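Long-range contacts in uncharacterized protein Atu2773 (Agrobacterium tumefaciens, PDB 2QV5), which is of unknown function but belongs to the divergent polysaccharide deacetylase family and so may act on a carbohydrate: residues A[61-66]-A[82-87]; A[4-9]-A[119-124]. One frame throughout, in Å; residues are numbered along the deposited sequence.

Contact 1: A[61-66]-A[82-87]; sequences FAASGN and ILLQIP
Phe-61 meets Ile-82 where the end of strand 58-62 runs beside the start of strand 82-88, its ring carbon CE1 3.5 Å from CG1 of the isoleucine. Ile-82 is modelled in two conformers, and this close approach holds for one of them. The two side chains run at a slant to one another: CG1 lies beside CE1, while the CG2 methyl reaches CD1. Phe-61 has its ring carbon CG beside its own backbone N (chi1 -83°), which swings the ring back toward Ile-82. Beneath them the backbones are stitched together by a pair of bonds, Phe-61 N to Leu-83 O and Gln-85 N to Phe-61 O, each 2.8 Å and nearly straight. Beyond Ala-62 the strand gives way to a type I turn, and only a weak bond follows, Ala-63 N to Gln-85 O at 3.4 Å. Here the Ala-63 methyl sits 4.0 Å from CD of Pro-87. On the sheet face of Ala-62, Gln-85 lays its CB 3.4 Å from Phe-61 O and sends OE1 past Ala-62 to accept a hydrogen bond from Gly-38 N. The pair belongs to a beta-alpha-beta unit, strands 58-62 and 82-88 joined through helix 68-78, whose Leu-68 and Trp-71 pack on Phe-61; strands 30-39 and 128-131 continue the parallel sheet.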
loop_
_atom_site.group_PDB
_atom_site.type_symbol
_atom_site.label_atom_id
_atom_site.label_comp_id
_atom_site.label_asym_id
_atom_site.label_seq_id
_atom_site.Cartn_x
_atom_site.Cartn_y
_atom_site.Cartn_z
ATOM N N PHE A 61 -2.431 3.262 5.293
ATOM C CA PHE A 61 -2.446 4.126 6.476
ATOM C C PHE A 61 -1.124 4.870 6.564
ATOM O O PHE A 61 -0.066 4.263 6.467
ATOM C CB PHE A 61 -2.680 3.296 7.748
ATOM C CG PHE A 61 -4.121 3.009 8.004
ATOM C CD1 PHE A 61 -4.880 2.297 7.079
ATOM C CD2 PHE A 61 -4.735 3.481 9.146
ATOM C CE1 PHE A 61 -6.222 2.050 7.283
ATOM C CE2 PHE A 61 -6.074 3.230 9.362
ATOM C CZ PHE A 61 -6.822 2.504 8.428
ATOM N N ALA A 62 -1.192 6.187 6.730
ATOM C CA ALA A 62 0.012 7.001 6.801
ATOM C C ALA A 62 0.611 6.857 8.184
ATOM O O ALA A 62 -0.080 7.046 9.184
ATOM C CB ALA A 62 -0.315 8.432 6.526
ATOM N N ALA A 63 1.896 6.527 8.248
ATOM C CA ALA A 63 2.545 6.282 9.546
ATOM C C ALA A 63 2.564 7.553 10.407
ATOM O O ALA A 63 2.394 7.482 11.615
ATOM C CB ALA A 63 3.940 5.731 9.353
ATOM N N SER A 64 2.725 8.709 9.761
ATOM C CA SER A 64 2.685 10.016 10.435
ATOM C C SER A 64 1.268 10.557 10.692
ATOM O O SER A 64 1.115 11.705 11.122
ATOM C CB SER A 64 3.471 11.042 9.615
ATOM O OG SER A 64 2.912 11.175 8.315
ATOM N N GLY A 65 0.244 9.747 10.427
ATOM C CA GLY A 65 -1.150 10.173 10.578
ATOM C C GLY A 65 -1.628 10.251 12.021
ATOM O O GLY A 65 -0.894 9.897 12.947
ATOM N N ASN A 66 -2.860 10.719 12.213
ATOM C CA ASN A 66 -3.460 10.842 13.550
ATOM C C ASN A 66 -4.734 10.001 13.622
ATOM O O ASN A 66 -5.314 9.692 12.578
ATOM C CB ASN A 66 -3.781 12.317 13.853
ATOM C CG ASN A 66 -2.549 13.209 13.792
ATOM O OD1 ASN A 66 -1.599 13.015 14.542
ATOM N ND2 ASN A 66 -2.566 14.196 12.895
ATOM N N ILE A 82 -5.623 -3.798 4.936
ATOM C CA ILE A 82 -4.898 -2.572 5.290
ATOM C C ILE A 82 -3.406 -2.707 4.959
ATOM O O ILE A 82 -2.841 -3.773 5.187
ATOM C CB ILE A 82 -5.107 -2.257 6.813
ATOM C CG1 ILE A 82 -6.348 -1.390 7.040
ATOM C CG2 ILE A 82 -3.933 -1.501 7.429
ATOM C CD1 ILE A 82 -7.657 -2.081 6.925
ATOM N N LEU A 83 -2.784 -1.634 4.462
ATOM C CA LEU A 83 -1.318 -1.542 4.306
ATOM C C LEU A 83 -0.779 -0.377 5.135
ATOM O O LEU A 83 -1.474 0.631 5.318
ATOM C CB LEU A 83 -0.932 -1.337 2.844
ATOM C CG LEU A 83 -1.242 -2.467 1.857
ATOM C CD1 LEU A 83 -0.839 -2.098 0.462
ATOM C CD2 LEU A 83 -0.546 -3.756 2.256
ATOM N N LEU A 84 0.449 -0.514 5.635
ATOM C CA LEU A 84 1.131 0.583 6.319
ATOM C C LEU A 84 2.032 1.358 5.351
ATOM O O LEU A 84 2.903 0.772 4.735
ATOM C CB LEU A 84 1.991 0.031 7.456
ATOM C CG LEU A 84 2.748 1.044 8.320
ATOM C CD1 LEU A 84 1.801 2.076 8.963
ATOM C CD2 LEU A 84 3.522 0.285 9.358
ATOM N N GLN A 85 1.833 2.668 5.234
ATOM C CA GLN A 85 2.715 3.490 4.387
ATOM C C GLN A 85 3.927 3.996 5.157
ATOM O O GLN A 85 3.784 4.711 6.151
ATOM C CB GLN A 85 1.982 4.685 3.797
ATOM C CG GLN A 85 1.031 4.357 2.696
ATOM C CD GLN A 85 0.160 5.540 2.306
ATOM O OE1 GLN A 85 -0.691 5.976 3.076
ATOM N NE2 GLN A 85 0.365 6.054 1.099
ATOM N N ILE A 86 5.113 3.655 4.669
ATOM C CA ILE A 86 6.365 4.016 5.316
ATOM C C ILE A 86 7.019 5.199 4.605
ATOM O O ILE A 86 7.309 5.112 3.413
ATOM C CB ILE A 86 7.333 2.809 5.326
ATOM C CG1 ILE A 86 6.690 1.619 6.042
ATOM C CG2 ILE A 86 8.665 3.174 5.983
ATOM C CD1 ILE A 86 6.415 1.887 7.502
ATOM N N PRO A 87 7.256 6.308 5.332
ATOM C CA PRO A 87 7.923 7.472 4.730
ATOM C C PRO A 87 9.385 7.180 4.348
ATOM O O PRO A 87 10.170 6.760 5.193
ATOM C CB PRO A 87 7.841 8.540 5.833
ATOM C CG PRO A 87 7.666 7.796 7.094
ATOM C CD PRO A 87 6.913 6.537 6.748
#

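Contact 2: A[4-9]-A[119-124]; sequences GQLPVV and SMAKIT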
loop_
_atom_site.group_PDB
_atom_site.type_symbol
_atom_site.label_atom_id
_atom_site.label_comp_id
_atom_site.label_asym_id
_atom_site.label_seq_id
_atom_site.Cartn_x
_atom_site.Cartn_y
_atom_site.Cartn_z
ATOM N N GLY A 4 0.925 -2.233 19.071
ATOM C CA GLY A 4 2.072 -1.717 19.818
ATOM C C GLY A 4 3.277 -2.618 19.653
ATOM O O GLY A 4 4.403 -2.257 20.015
ATOM N N GLN A 5 3.045 -3.793 19.113
ATOM C CA GLN A 5 4.085 -4.757 18.868
ATOM C C GLN A 5 4.415 -4.799 17.392
ATOM O O GLN A 5 3.635 -4.377 16.602
ATOM C CB GLN A 5 3.594 -6.133 19.310
ATOM C CG GLN A 5 3.299 -6.187 20.767
ATOM C CD GLN A 5 4.510 -5.848 21.599
ATOM O OE1 GLN A 5 5.568 -6.414 21.422
ATOM N NE2 GLN A 5 4.345 -4.940 22.510
ATOM N N LEU A 6 5.532 -5.358 17.031
ATOM C CA LEU A 6 5.906 -5.502 15.632
ATOM C C LEU A 6 5.279 -6.783 15.078
ATOM O O LEU A 6 5.127 -7.761 15.819
ATOM C CB LEU A 6 7.427 -5.550 15.494
ATOM C CG LEU A 6 8.244 -4.399 16.087
ATOM C CD1 LEU A 6 9.721 -4.695 15.872
ATOM C CD2 LEU A 6 7.867 -3.081 15.452
ATOM N N PRO A 7 4.895 -6.775 13.784
ATOM C CA PRO A 7 4.433 -8.028 13.195
ATOM C C PRO A 7 5.565 -9.057 13.103
ATOM O O PRO A 7 6.721 -8.711 12.852
ATOM C CB PRO A 7 3.912 -7.633 11.801
ATOM C CG PRO A 7 4.227 -6.200 11.608
ATOM C CD PRO A 7 4.868 -5.641 12.844
ATOM N N VAL A 8 5.214 -10.309 13.364
ATOM C CA VAL A 8 6.121 -11.435 13.249
ATOM C C VAL A 8 5.365 -12.602 12.631
ATOM O O VAL A 8 4.135 -12.665 12.695
ATOM C CB VAL A 8 6.724 -11.886 14.627
ATOM C CG1 VAL A 8 7.930 -11.047 15.003
ATOM C CG2 VAL A 8 5.682 -11.881 15.734
ATOM N N VAL A 9 6.112 -13.510 12.019
ATOM C CA VAL A 9 5.582 -14.792 11.589
ATOM C C VAL A 9 5.336 -15.594 12.863
ATOM O O VAL A 9 6.199 -15.624 13.749
ATOM C CB VAL A 9 6.591 -15.509 10.679
ATOM C CG1 VAL A 9 6.076 -16.860 10.239
ATOM C CG2 VAL A 9 6.907 -14.651 9.472
ATOM N N SER A 119 7.370 3.161 13.057
ATOM C CA SER A 119 6.166 3.225 12.214
ATOM C C SER A 119 5.317 1.954 12.307
ATOM O O SER A 119 4.090 2.038 12.437
ATOM C CB SER A 119 6.542 3.479 10.762
ATOM O OG SER A 119 6.994 4.809 10.576
ATOM N N MET A 120 5.987 0.796 12.259
ATOM C CA MET A 120 5.369 -0.538 12.300
ATOM C C MET A 120 4.475 -0.752 13.517
ATOM O O MET A 120 3.480 -1.464 13.458
ATOM C CB MET A 120 6.452 -1.633 12.261
ATOM C CG MET A 120 6.994 -1.999 10.885
ATOM S SD MET A 120 8.132 -3.424 10.935
ATOM C CE MET A 120 8.334 -3.706 9.180
ATOM N N ALA A 121 4.845 -0.118 14.625
ATOM C CA ALA A 121 4.164 -0.313 15.898
ATOM C C ALA A 121 2.915 0.552 16.059
ATOM O O ALA A 121 2.167 0.391 17.027
ATOM C CB ALA A 121 5.155 -0.050 17.048
ATOM N N LYS A 122 2.672 1.455 15.113
ATOM C CA LYS A 122 1.570 2.414 15.254
ATOM C C LYS A 122 0.181 1.868 14.951
ATOM O O LYS A 122 -0.815 2.387 15.461
ATOM C CB LYS A 122 1.854 3.671 14.444
ATOM C CG LYS A 122 2.876 4.572 15.122
ATOM C CD LYS A 122 3.250 5.715 14.229
ATOM C CE LYS A 122 4.258 6.623 14.905
ATOM N NZ LYS A 122 4.689 7.688 13.963
ATOM N N ILE A 123 0.113 0.840 14.103
ATOM C CA ILE A 123 -1.118 0.087 13.861
ATOM C C ILE A 123 -0.831 -1.420 13.895
ATOM O O ILE A 123 0.308 -1.838 14.010
ATOM C CB ILE A 123 -1.791 0.429 12.497
ATOM C CG1 ILE A 123 -0.836 0.193 11.325
ATOM C CG2 ILE A 123 -2.321 1.880 12.474
ATOM C CD1 ILE A 123 -1.559 0.095 9.991
ATOM N N THR A 124 -1.878 -2.224 13.774
ATOM C CA THR A 124 -1.713 -3.667 13.672
ATOM C C THR A 124 -2.635 -4.151 12.565
ATOM O O THR A 124 -3.388 -3.358 12.004
ATOM C CB THR A 124 -1.972 -4.385 15.027
ATOM O OG1 THR A 124 -1.766 -5.800 14.881
ATOM C CG2 THR A 124 -3.377 -4.129 15.530
HETATM O O HOH W 1 1.422 -2.919 16.487
HETATM O O HOH W 2 1.065 -6.158 15.037
HETATM O O HOH W 3 1.854 -4.128 14.225
#
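Leu-6 and Met-120 bring the N-terminal segment 4-9, which has no regular structure, against the C-terminal end of helix 109-120 and the loop after it, at the surface of a parallel alpha/beta fold. Apolar contacts come first. The Leu-6 CD2 methyl lies 3.8 Å from CB of Met-120, the two side chains crossing at about a right angle, and CD of Pro-7 approaches the same CB at 4.3 Å. Met-120 thus meets the segment with the root of its side chain, while its side chain, extended beyond CG, also touches Asp-150 and Ile-151 of helix 141-153. Close to the backbone of Gly-4, its CA makes a CH...O approach of 3.5 Å to Ala-121 O, and the Ala-121 methyl lies 3.8 Å from Gly-4 O. No direct hydrogen bond joins the segments; water does the polar work. One water accepts from Gly-4 N and is placed to donate to Gln-5 O and Ile-123 O, and a second is also placed between those two carbonyls, at 3.0 Å and 2.8 Å respectively. A third water donates to the Thr-124 hydroxyl, with OG1 at 2.9 Å, and weakly to Gln-5 O at 3.5 Å.

Contact 1 lies in the sheet and contact 2 nearer the surface, their centres about 12 Å apart; the chain runs from strand 82-88 to helix 109-120, whose end carries residues 119-124. The two meet directly. Leu-84 of the strand pushes CD2 to 3.6 Å from Met-120 CA, and the Ala-63 methyl stands 3.4 Å from Ser-119 OG. Lys-122, which turns away from segment 4-9, reaches back to the turn of contact 1, its NZ 3.3 Å from Ala-63 O in a weak hydrogen bond. Ile-123 packs on Ile-82 and Leu-84. Segment 119-124 therefore lies between the buried strand pair and the N-terminal segment, touching both.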